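Local coordinates for protein EreC (Klebsiella pneumoniae, PDB 6XCQ) that probably hydrolyses the lactone ring of erythromycin and related macrolides, acting as an esterase that gives resistance to these antibiotics, at residues 72-77 and 425-430; 35-40 and 389-394; 343-348 and 405-410. The protein carries 1 engineered substitution. One frame throughout, in Å; residues are numbered along the deposited sequence.

Interaction 1: 72-77 and 425-430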
loop_
_atom_site.group_PDB
_atom_site.type_symbol
_atom_site.label_atom_id
_atom_site.label_comp_id
_atom_site.label_asym_id
_atom_site.label_seq_id
_atom_site.Cartn_x
_atom_site.Cartn_y
_atom_site.Cartn_z
ATOM N N VAL A 72 -4.833 -8.234 10.166
ATOM C CA VAL A 72 -5.283 -8.099 11.552
ATOM C C VAL A 72 -6.682 -7.499 11.562
ATOM O O VAL A 72 -6.917 -6.453 10.947
ATOM C CB VAL A 72 -4.315 -7.229 12.370
ATOM C CG1 VAL A 72 -4.892 -6.952 13.736
ATOM C CG2 VAL A 72 -2.935 -7.880 12.476
ATOM N N ALA A 73 -7.607 -8.149 12.281
ATOM C CA ALA A 73 -8.998 -7.696 12.306
ATOM C C ALA A 73 -9.121 -6.316 12.938
ATOM O O ALA A 73 -9.839 -5.450 12.425
ATOM C CB ALA A 73 -9.866 -8.699 13.070
ATOM N N GLU A 74 -8.440 -6.100 14.075
ATOM C CA GLU A 74 -8.541 -4.815 14.763
ATOM C C GLU A 74 -8.006 -3.671 13.914
ATOM O O GLU A 74 -8.499 -2.544 14.014
ATOM C CB GLU A 74 -7.782 -4.863 16.097
ATOM C CG GLU A 74 -8.442 -5.723 17.173
ATOM C CD GLU A 74 -8.054 -7.187 17.078
ATOM O OE1 GLU A 74 -7.382 -7.581 16.096
ATOM O OE2 GLU A 74 -8.414 -7.952 17.991
ATOM N N PHE A 75 -6.999 -3.929 13.073
ATOM C CA PHE A 75 -6.484 -2.842 12.259
ATOM C C PHE A 75 -7.467 -2.471 11.155
ATOM O O PHE A 75 -7.589 -1.290 10.827
ATOM C CB PHE A 75 -5.098 -3.198 11.704
ATOM C CG PHE A 75 -4.011 -3.220 12.762
ATOM C CD1 PHE A 75 -4.103 -2.414 13.883
ATOM C CD2 PHE A 75 -2.914 -4.051 12.636
ATOM C CE1 PHE A 75 -3.107 -2.425 14.853
ATOM C CE2 PHE A 75 -1.919 -4.076 13.605
ATOM C CZ PHE A 75 -2.014 -3.256 14.706
ATOM N N SER A 76 -8.220 -3.438 10.611
ATOM C CA SER A 76 -9.261 -3.067 9.651
ATOM C C SER A 76 -10.355 -2.249 10.322
ATOM O O SER A 76 -10.826 -1.255 9.754
ATOM C CB SER A 76 -9.851 -4.305 8.972
ATOM O OG SER A 76 -8.883 -4.929 8.157
ATOM N N LEU A 77 -10.751 -2.634 11.536
ATOM C CA LEU A 77 -11.753 -1.864 12.264
ATOM C C LEU A 77 -11.296 -0.426 12.487
ATOM O O LEU A 77 -12.053 0.521 12.233
ATOM C CB LEU A 77 -12.063 -2.540 13.603
ATOM C CG LEU A 77 -13.040 -3.707 13.505
ATOM C CD1 LEU A 77 -13.129 -4.454 14.841
ATOM C CD2 LEU A 77 -14.424 -3.219 13.050
ATOM N N VAL A 425 -1.783 5.049 16.641
ATOM C CA VAL A 425 -3.019 4.391 17.053
ATOM C C VAL A 425 -2.637 3.030 17.612
ATOM O O VAL A 425 -1.929 2.264 16.951
ATOM C CB VAL A 425 -3.981 4.261 15.856
ATOM C CG1 VAL A 425 -5.181 3.405 16.169
ATOM C CG2 VAL A 425 -4.404 5.635 15.367
ATOM N N CYS A 426 -3.109 2.714 18.814
ATOM C CA CYS A 426 -2.732 1.455 19.442
ATOM C C CYS A 426 -3.981 0.746 19.952
ATOM O O CYS A 426 -4.737 1.316 20.743
ATOM C CB CYS A 426 -1.731 1.706 20.573
ATOM S SG CYS A 426 -1.139 0.174 21.351
ATOM N N VAL A 427 -4.212 -0.476 19.474
ATOM C CA VAL A 427 -5.403 -1.253 19.821
ATOM C C VAL A 427 -5.012 -2.327 20.838
ATOM O O VAL A 427 -3.817 -2.592 21.027
ATOM C CB VAL A 427 -6.052 -1.855 18.562
ATOM C CG1 VAL A 427 -6.434 -0.735 17.568
ATOM C CG2 VAL A 427 -5.106 -2.877 17.905
ATOM N N PRO A 428 -5.967 -2.950 21.536
ATOM C CA PRO A 428 -5.583 -3.848 22.637
ATOM C C PRO A 428 -5.015 -5.184 22.189
ATOM O O PRO A 428 -4.282 -5.817 22.961
ATOM C CB PRO A 428 -6.903 -4.040 23.409
ATOM C CG PRO A 428 -7.725 -2.837 23.078
ATOM C CD PRO A 428 -7.388 -2.560 21.624
ATOM N N SER A 429 -5.332 -5.641 20.983
ATOM C CA SER A 429 -4.978 -6.988 20.558
ATOM C C SER A 429 -4.932 -6.989 19.040
ATOM O O SER A 429 -5.459 -6.080 18.395
ATOM C CB SER A 429 -5.993 -8.017 21.077
ATOM O OG SER A 429 -7.299 -7.654 20.646
ATOM N N ALA A 430 -4.302 -8.026 18.465
ATOM C CA ALA A 430 -4.139 -8.096 17.000
ATOM C C ALA A 430 -4.411 -9.526 16.526
ATOM O O ALA A 430 -3.492 -10.305 16.277
ATOM C CB ALA A 430 -2.744 -7.619 16.568
#
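The first turn of helix 73-90, with Val72 at its N-cap and Glu74 just inside it, lies against the C-terminal end of strand 423-427, an inner strand of the large mixed sheet, and the loop that follows it. Glu74 makes the polar part of the contact. Its chain leaves the backbone with CG anti to the carbonyl carbon (chi1 -71°) and bends at chi2 (86°), which lays the carboxylate beside Ser429. There Ser429 OG donates to Glu74 OE2 at 2.9 Å, reaching the oxygen from above the carboxylate plane, 53° out of it. The other oxygen, OE1, accepts a hydrogen bond from Gly431 N, and the backbone of Gly431 also pairs with that of Ala73. Ser429 O lies against the carboxylate, 3.1 Å from Glu74 CD. It and Glu74 OE1 are both acceptors, so they pack without bonding.

Apolar contacts flank this grip. Val72 CG1 rests on Ala430, 3.6 Å from its CB, and Val427 CG2 touches both Glu74 CB (3.8 Å) and Phe75 CE1 (3.7 Å), meeting the ring obliquely. Phe75 continues onto Phe343 of strand 338-345, so its ring joins the helix start to two adjacent strands, while Ala430 brings the loop against His345. Each carboxylate oxygen of Glu74 thus has its own donor, and the group is held at both oxygens. Its negative charge in the first turn would probably also be favoured by the N-terminal end of the helix dipole.

Interaction 2: 35-40 and 389-394; sequences TTRTLL and TEDSCL
Arg37 passes its CG and CD across Asp391 OD2, at 3.5 and 3.4 Å, and then turns NH1 onto the same oxygen. This salt bridge, NH1 to OD2 at 2.8 Å, lies in the guanidinium plane but meets the carboxylate on its anti side, with the two planes 67° apart. Thr35 CG2 covers one guanidinium face near its rim. Water 2 accepts from Arg37 NH1 and donates to Glu390 OE2, linking two charges that do not touch directly.

Next to the bridge, edge strand 33-36 pairs antiparallel with strand 392-396. Thr36 N donates to Ser392 O at 2.9 Å in the hydrogen-bonded pair, and Thr35 faces Cys393, disulfide-linked to Cys387, in the non-hydrogen-bonded one. On the other face, Thr36 CG2 lies 3.7 Å from Ser392 CB, while its OG1 bonds to Glu49. Leu39 CD2 packs on Ser392 CB, and Ser392 OG meets water 1 at 2.8 Å.

A single guanidinium therefore serves two acidic residues, one directly and one through water. Because the anti side of a carboxylate is the less basic one, the direct bridge, though short, probably gains less from the acid's basicity than a syn one would.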
loop_
_atom_site.group_PDB
_atom_site.type_symbol
_atom_site.label_atom_id
_atom_site.label_comp_id
_atom_site.label_asym_id
_atom_site.label_seq_id
_atom_site.Cartn_x
_atom_site.Cartn_y
_atom_site.Cartn_z
ATOM N N THR A 35 -7.566 8.324 25.223
ATOM C CA THR A 35 -8.172 7.001 25.196
ATOM C C THR A 35 -9.374 7.039 24.262
ATOM O O THR A 35 -10.207 7.945 24.351
ATOM C CB THR A 35 -8.611 6.577 26.603
ATOM O OG1 THR A 35 -7.462 6.386 27.431
ATOM C CG2 THR A 35 -9.406 5.283 26.563
ATOM N N THR A 36 -9.454 6.092 23.332
ATOM C CA THR A 36 -10.588 6.060 22.409
ATOM C C THR A 36 -11.344 4.760 22.619
ATOM O O THR A 36 -10.838 3.677 22.299
ATOM C CB THR A 36 -10.161 6.226 20.952
ATOM O OG1 THR A 36 -11.267 5.879 20.107
ATOM C CG2 THR A 36 -8.951 5.368 20.608
ATOM N N ARG A 37 -12.557 4.870 23.156
ATOM C CA ARG A 37 -13.379 3.692 23.397
ATOM C C ARG A 37 -14.188 3.268 22.175
ATOM O O ARG A 37 -14.659 2.128 22.125
ATOM C CB ARG A 37 -14.292 3.955 24.599
ATOM C CG ARG A 37 -13.468 4.542 25.737
ATOM C CD ARG A 37 -14.052 4.397 27.104
ATOM N NE ARG A 37 -13.239 5.187 28.025
ATOM C CZ ARG A 37 -12.164 4.728 28.666
ATOM N NH1 ARG A 37 -11.774 3.461 28.524
ATOM N NH2 ARG A 37 -11.490 5.536 29.471
ATOM N N THR A 38 -14.339 4.133 21.181
ATOM C CA THR A 38 -15.163 3.799 20.030
ATOM C C THR A 38 -14.344 3.440 18.791
ATOM O O THR A 38 -14.933 3.131 17.751
ATOM C CB THR A 38 -16.135 4.950 19.715
ATOM O OG1 THR A 38 -15.428 6.093 19.212
ATOM C CG2 THR A 38 -16.910 5.349 20.980
ATOM N N LEU A 39 -13.006 3.423 18.888
ATOM C CA LEU A 39 -12.177 3.250 17.693
ATOM C C LEU A 39 -12.508 1.959 16.952
ATOM O O LEU A 39 -12.516 1.930 15.715
ATOM C CB LEU A 39 -10.697 3.267 18.062
ATOM C CG LEU A 39 -9.710 2.995 16.914
ATOM C CD1 LEU A 39 -9.609 4.193 15.984
ATOM C CD2 LEU A 39 -8.333 2.621 17.448
ATOM N N LEU A 40 -12.795 0.882 17.680
ATOM C CA LEU A 40 -13.050 -0.394 17.031
ATOM C C LEU A 40 -14.523 -0.598 16.711
ATOM O O LEU A 40 -14.927 -1.715 16.377
ATOM C CB LEU A 40 -12.523 -1.539 17.898
ATOM C CG LEU A 40 -11.032 -1.411 18.234
ATOM C CD1 LEU A 40 -10.612 -2.491 19.215
ATOM C CD2 LEU A 40 -10.154 -1.430 16.975
ATOM N N THR A 389 -4.092 0.007 29.466
ATOM C CA THR A 389 -4.295 -1.136 28.582
ATOM C C THR A 389 -5.764 -1.471 28.390
ATOM O O THR A 389 -6.078 -2.512 27.812
ATOM C CB THR A 389 -3.573 -2.373 29.124
ATOM O OG1 THR A 389 -4.181 -2.772 30.370
ATOM C CG2 THR A 389 -2.084 -2.087 29.320
ATOM N N GLU A 390 -6.672 -0.630 28.877
ATOM C CA GLU A 390 -8.085 -1.000 28.894
ATOM C C GLU A 390 -8.690 -0.982 27.491
ATOM O O GLU A 390 -9.128 -2.021 26.977
ATOM C CB GLU A 390 -8.835 -0.059 29.834
ATOM C CG GLU A 390 -10.325 -0.164 29.787
ATOM C CD GLU A 390 -10.905 -0.058 31.163
ATOM O OE1 GLU A 390 -11.291 -1.104 31.710
ATOM O OE2 GLU A 390 -10.931 1.061 31.709
ATOM N N ASP A 391 -8.739 0.191 26.860
ATOM C CA ASP A 391 -9.263 0.299 25.496
ATOM C C ASP A 391 -8.147 0.743 24.545
ATOM O O ASP A 391 -6.968 0.583 24.874
ATOM C CB ASP A 391 -10.449 1.276 25.455
ATOM C CG ASP A 391 -11.730 0.682 26.046
ATOM O OD1 ASP A 391 -12.057 -0.487 25.752
ATOM O OD2 ASP A 391 -12.422 1.402 26.793
ATOM N N SER A 392 -8.487 1.312 23.378
ATOM C CA SER A 392 -7.464 1.780 22.454
ATOM C C SER A 392 -6.994 3.186 22.796
ATOM O O SER A 392 -7.606 3.908 23.579
ATOM C CB SER A 392 -7.962 1.781 21.007
ATOM O OG SER A 392 -8.478 0.524 20.651
ATOM N N CYS A 393 -5.934 3.606 22.116
ATOM C CA CYS A 393 -5.263 4.845 22.468
ATOM C C CYS A 393 -4.789 5.557 21.205
ATOM O O CYS A 393 -4.353 4.922 20.246
ATOM C CB CYS A 393 -4.084 4.556 23.402
ATOM S SG CYS A 393 -3.192 6.036 23.931
ATOM N N LEU A 394 -4.840 6.886 21.233
ATOM C CA LEU A 394 -4.350 7.723 20.144
ATOM C C LEU A 394 -3.406 8.769 20.720
ATOM O O LEU A 394 -3.783 9.484 21.654
ATOM C CB LEU A 394 -5.527 8.391 19.430
ATOM C CG LEU A 394 -5.328 9.337 18.259
ATOM C CD1 LEU A 394 -4.521 8.665 17.168
ATOM C CD2 LEU A 394 -6.698 9.726 17.748
HETATM O O HOH W 1 -11.015 0.223 21.818
HETATM O O HOH W 2 -9.775 3.532 30.455
#

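Interaction 3: 343-348 and 405-410; sequences FTHLGS and RMRSQS
Arg407 sets CG anti to its carbonyl carbon (chi1 -67°) and bends further out at chi3, while His345 tucks its ring between its own backbone N and carbonyl carbon (chi1 69°). The two side chains cross at about a right angle, and Arg407 NH1 comes within 3.4 Å of His345 CE1. That nitrogen is gripped by two carbonyls: it donates to His345 O at 2.9 Å and to Gly347 O at 2.8 Å. Both bonds are bent. Gly347 O is met in its carbonyl plane, on a lone pair, whereas the donor stands above the plane of the His345 carbonyl. In the ring plane, His345 ND1 accepts from Gly347 N at 2.9 Å, which fixes the ring's rotation and shapes the turn offering the two carbonyls. Water 4 joins His345 NE2 to Gln409 O.

Farther back, Thr344 CB packs on Met406 CG at 4.0 Å. Thr344 OG1 bonds to Glu380, which also takes Arg407 N, and water 3 donates to this hydroxyl and, weakly, to Arg407 O. Arg407 NH2 is held by Asp372 O.

Strand 405-408, half of a two-stranded hairpin with 411-414, thus crosses residues 343-345, the end of strand 338-345, at 86°, with helix 379-387 alongside: Met379 and Glu380 touch Met406, and Glu380 and Ile384 touch Leu346.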
loop_
_atom_site.group_PDB
_atom_site.type_symbol
_atom_site.label_atom_id
_atom_site.label_comp_id
_atom_site.label_asym_id
_atom_site.label_seq_id
_atom_site.Cartn_x
_atom_site.Cartn_y
_atom_site.Cartn_z
ATOM N N PHE A 343 -0.204 2.318 13.195
ATOM C CA PHE A 343 -1.095 1.503 14.024
ATOM C C PHE A 343 -0.259 0.427 14.694
ATOM O O PHE A 343 0.472 -0.294 14.007
ATOM C CB PHE A 343 -2.186 0.794 13.206
ATOM C CG PHE A 343 -3.287 1.667 12.708
ATOM C CD1 PHE A 343 -3.093 3.024 12.467
ATOM C CD2 PHE A 343 -4.517 1.108 12.402
ATOM C CE1 PHE A 343 -4.128 3.820 11.959
ATOM C CE2 PHE A 343 -5.552 1.895 11.900
ATOM C CZ PHE A 343 -5.351 3.251 11.684
ATOM N N THR A 344 -0.390 0.275 16.010
ATOM C CA THR A 344 0.274 -0.833 16.683
ATOM C C THR A 344 -0.700 -1.447 17.696
ATOM O O THR A 344 -1.891 -1.133 17.700
ATOM C CB THR A 344 1.604 -0.382 17.299
ATOM O OG1 THR A 344 2.325 -1.545 17.734
ATOM C CG2 THR A 344 1.381 0.579 18.467
ATOM N N HIS A 345 -0.205 -2.356 18.538
ATOM C CA HIS A 345 -1.114 -3.127 19.383
ATOM C C HIS A 345 -0.377 -3.672 20.593
ATOM O O HIS A 345 0.853 -3.770 20.610
ATOM C CB HIS A 345 -1.746 -4.295 18.606
ATOM C CG HIS A 345 -0.760 -5.366 18.267
ATOM N ND1 HIS A 345 -0.521 -6.449 19.091
ATOM C CD2 HIS A 345 0.085 -5.498 17.213
ATOM C CE1 HIS A 345 0.414 -7.211 18.550
ATOM N NE2 HIS A 345 0.804 -6.654 17.411
ATOM N N LEU A 346 -1.165 -4.078 21.592
ATOM C CA LEU A 346 -0.650 -4.612 22.848
ATOM C C LEU A 346 -0.865 -6.117 22.988
ATOM O O LEU A 346 -0.678 -6.659 24.084
ATOM C CB LEU A 346 -1.294 -3.885 24.038
ATOM C CG LEU A 346 -1.181 -2.365 24.083
ATOM C CD1 LEU A 346 -1.731 -1.836 25.403
ATOM C CD2 LEU A 346 0.268 -1.912 23.907
ATOM N N GLY A 347 -1.223 -6.809 21.909
ATOM C CA GLY A 347 -1.485 -8.233 22.000
ATOM C C GLY A 347 -0.219 -9.050 22.178
ATOM O O GLY A 347 0.889 -8.619 21.863
ATOM N N SER A 348 -0.388 -10.270 22.700
ATOM C CA SER A 348 0.763 -11.136 22.912
ATOM C C SER A 348 1.156 -11.872 21.643
ATOM O O SER A 348 2.296 -12.329 21.532
ATOM C CB SER A 348 0.483 -12.152 24.030
ATOM O OG SER A 348 -0.579 -13.011 23.657
ATOM N N ARG A 405 11.311 2.400 19.735
ATOM C CA ARG A 405 11.012 1.242 18.914
ATOM C C ARG A 405 9.511 0.984 18.924
ATOM O O ARG A 405 8.800 1.390 19.848
ATOM C CB ARG A 405 11.805 -0.005 19.367
ATOM C CG ARG A 405 11.620 -0.442 20.809
ATOM C CD ARG A 405 12.689 -1.473 21.208
ATOM N NE ARG A 405 13.887 -0.843 21.757
ATOM C CZ ARG A 405 15.054 -0.770 21.127
ATOM N NH1 ARG A 405 15.197 -1.297 19.920
ATOM N NH2 ARG A 405 16.082 -0.170 21.705
ATOM N N MET A 406 9.025 0.345 17.854
ATOM C CA MET A 406 7.610 0.022 17.727
ATOM C C MET A 406 7.481 -1.330 17.046
ATOM O O MET A 406 8.281 -1.674 16.173
ATOM C CB MET A 406 6.851 1.104 16.931
ATOM C CG MET A 406 5.338 0.878 16.835
ATOM S SD MET A 406 4.473 2.399 16.351
ATOM C CE MET A 406 5.379 2.812 14.862
ATOM N N ARG A 407 6.459 -2.087 17.436
ATOM C CA ARG A 407 6.249 -3.399 16.842
ATOM C C ARG A 407 6.017 -3.273 15.337
ATOM O O ARG A 407 5.421 -2.314 14.852
ATOM C CB ARG A 407 5.063 -4.099 17.498
ATOM C CG ARG A 407 5.334 -4.470 18.975
ATOM C CD ARG A 407 4.091 -4.968 19.644
ATOM N NE ARG A 407 4.403 -5.956 20.680
ATOM C CZ ARG A 407 3.496 -6.556 21.435
ATOM N NH1 ARG A 407 2.212 -6.255 21.296
ATOM N NH2 ARG A 407 3.877 -7.472 22.315
ATOM N N SER A 408 6.496 -4.263 14.601
ATOM C CA SER A 408 6.251 -4.319 13.169
ATOM C C SER A 408 6.299 -5.795 12.806
ATOM O O SER A 408 7.330 -6.441 13.010
ATOM C CB SER A 408 7.302 -3.498 12.413
ATOM O OG SER A 408 7.198 -3.662 11.012
ATOM N N GLN A 409 5.182 -6.334 12.329
ATOM C CA GLN A 409 5.017 -7.795 12.163
ATOM C C GLN A 409 5.297 -8.429 13.530
ATOM O O GLN A 409 4.861 -7.884 14.553
ATOM C CB GLN A 409 5.884 -8.309 11.024
ATOM C CG GLN A 409 5.509 -7.766 9.645
ATOM C CD GLN A 409 4.069 -8.051 9.266
ATOM O OE1 GLN A 409 3.326 -7.131 8.943
ATOM N NE2 GLN A 409 3.676 -9.340 9.266
ATOM N N SER A 410 6.032 -9.540 13.598
ATOM C CA SER A 410 6.399 -10.140 14.876
ATOM C C SER A 410 7.707 -9.591 15.429
ATOM O O SER A 410 8.203 -10.111 16.430
ATOM C CB SER A 410 6.484 -11.668 14.758
ATOM O OG SER A 410 7.475 -12.069 13.835
HETATM O O HOH W 3 2.712 -3.225 15.450
HETATM O O HOH W 4 2.725 -6.163 15.322
HETATM O O HOH W 5 1.856 -8.157 24.886
#

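All three contacts involve the half of the mixed sheet in which strands 33-36, 392-396, 423-427 and 338-345 lie in that order. Interaction 1 occupies the middle, its centre about 10 Å from each of the other centres, which are themselves about 15 Å apart. Backbone bonds probably join them: Cys426 N to Cys393 O at 2.9 Å links interactions 1 and 2, and Thr344 N to Val425 O at 2.7 Å links interactions 1 and 3. Interactions 2 and 3 meet more lightly, Thr389 CG2 lying 3.9 Å from Leu346 CD1. Interaction 3 extends beyond the mixed sheet to the separate two-stranded hairpin, where Gln409 OE1 bonds to His306 NE2 and His70 N, just ahead of the helix start in interaction 1.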